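Local coordinates for protein enoyl-CoA hydratase subunit II (Geobacillus kaustophilus, PDB 2EJ5) that probably catalyses the hydration of enoyl-CoA thioesters as a crotonase-family lyase, with a likely role in phenylacetic acid catabolism, at residues A[99-104]-A[125-130]. Sequence-based numbering, arbitrary orientation.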
# COMPACT_ATOMS: atom_id res chain seq x y z
N ALA A 99 -13.67 -7.98 -13.49
CA ALA A 99 -13.71 -7.03 -14.62
C ALA A 99 -12.97 -7.70 -15.78
O ALA A 99 -11.77 -7.92 -15.70
CB ALA A 99 -13.04 -5.73 -14.26
N ALA A 100 -13.72 -8.11 -16.80
CA ALA A 100 -13.16 -8.63 -18.03
C ALA A 100 -12.97 -7.46 -19.01
O ALA A 100 -13.89 -7.10 -19.78
CB ALA A 100 -14.09 -9.70 -18.63
N VAL A 101 -11.80 -6.82 -18.95
CA VAL A 101 -11.56 -5.57 -19.65
C VAL A 101 -11.15 -5.92 -21.10
O VAL A 101 -9.98 -6.18 -21.37
CB VAL A 101 -10.47 -4.69 -18.93
CG1 VAL A 101 -10.29 -3.32 -19.66
CG2 VAL A 101 -10.83 -4.51 -17.45
N ASN A 102 -12.14 -5.99 -21.98
CA ASN A 102 -11.97 -6.41 -23.39
C ASN A 102 -11.32 -5.39 -24.31
O ASN A 102 -10.78 -5.75 -25.37
CB ASN A 102 -13.32 -6.81 -23.99
CG ASN A 102 -14.38 -5.75 -23.82
OD1 ASN A 102 -14.79 -5.44 -22.69
ND2 ASN A 102 -14.88 -5.20 -24.94
N GLY A 103 -11.35 -4.11 -23.92
CA GLY A 103 -10.72 -3.06 -24.71
C GLY A 103 -10.54 -1.84 -23.81
O GLY A 103 -10.31 -1.99 -22.61
N ALA A 104 -10.64 -0.64 -24.39
CA ALA A 104 -10.41 0.60 -23.67
C ALA A 104 -11.29 0.81 -22.45
O ALA A 104 -12.53 0.74 -22.54
CB ALA A 104 -10.52 1.78 -24.61
N ALA A 125 -6.61 -4.23 -24.46
CA ALA A 125 -7.21 -3.32 -23.46
C ALA A 125 -6.19 -2.23 -23.08
O ALA A 125 -5.02 -2.37 -23.37
CB ALA A 125 -7.64 -4.10 -22.23
N SER A 126 -6.65 -1.17 -22.40
CA SER A 126 -5.79 -0.08 -21.94
C SER A 126 -6.56 0.69 -20.88
O SER A 126 -7.78 0.64 -20.84
CB SER A 126 -5.43 0.85 -23.08
OG SER A 126 -6.62 1.34 -23.64
N PHE A 127 -5.83 1.36 -20.00
CA PHE A 127 -6.46 2.14 -18.97
C PHE A 127 -6.09 3.58 -19.25
O PHE A 127 -4.92 3.90 -19.44
CB PHE A 127 -5.99 1.72 -17.56
CG PHE A 127 -6.61 0.45 -17.03
CD1 PHE A 127 -7.99 0.25 -17.07
CD2 PHE A 127 -5.80 -0.53 -16.43
CE1 PHE A 127 -8.55 -0.92 -16.53
CE2 PHE A 127 -6.32 -1.69 -15.91
CZ PHE A 127 -7.71 -1.89 -15.92
N ALA A 128 -7.10 4.44 -19.28
CA ALA A 128 -6.87 5.84 -19.56
C ALA A 128 -7.40 6.71 -18.41
O ALA A 128 -8.60 6.91 -18.29
CB ALA A 128 -7.55 6.22 -20.93
N PRO A 129 -6.51 7.24 -17.54
CA PRO A 129 -7.01 8.08 -16.44
C PRO A 129 -7.20 9.49 -17.00
O PRO A 129 -6.38 10.38 -16.75
CB PRO A 129 -5.89 8.04 -15.40
CG PRO A 129 -4.66 7.54 -16.10
CD PRO A 129 -5.04 7.11 -17.50
N ALA A 130 -8.26 9.66 -17.76
CA ALA A 130 -8.36 10.76 -18.71
C ALA A 130 -8.97 12.04 -18.12
O ALA A 130 -8.90 13.11 -18.75
CB ALA A 130 -9.17 10.33 -19.92
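The methyl group of Ala125 overlaps the side chain of Val101, with Ala125 CB 3.8 Å from Val101 CG1. The contact lies in the crotonase fold of the enoyl-CoA hydratase/isomerase family. In it, repeated beta-beta-alpha units place two sheets at a steep angle to each other. Strand 97-101 belongs to the larger sheet. After the turn at Asn102 and Gly103 the chain enters the smaller sheet, where strand 104-106 runs parallel to strand 126-128. The contact is therefore at the corner between the sheets, and it is largely buried.

Ala125 CB also meets two backbone oxygens, one on either side of Asn102 in sequence. It is 3.2 Å from Val101 O and 3.4 Å from Gly103 O. The backbones come close here, with Gly103 CA 3.7 Å from Ala125 CA. Gly103 O also receives a CA-H...O contact from Ala125 CA, bent to 127° at the hydrogen. No conventional hydrogen bond joins the two segments.

Val101 CG1 lies anti to the backbone N (chi1 -177°). This torsion brings it to both Ala125 CB and the Phe127 ring; it meets the ring obliquely, 4.3 Å from CE1. The CB of Phe127 points away from 99-104, but the ring bends back toward it. Ala113 of helix 108-115 and Leu121 of strand 118-122 touch both Val101 and Phe127, so the apolar cluster continues to the helix and to strand 118-122.

The CB of Asn102 points away from 125-130. Its OD1 accepts a hydrogen bond from Gly55 N, which ties the turn to the end of strand 50-55. At the far end of the contact, Ser126 OG lies 4.0 Å from Ala104 CB.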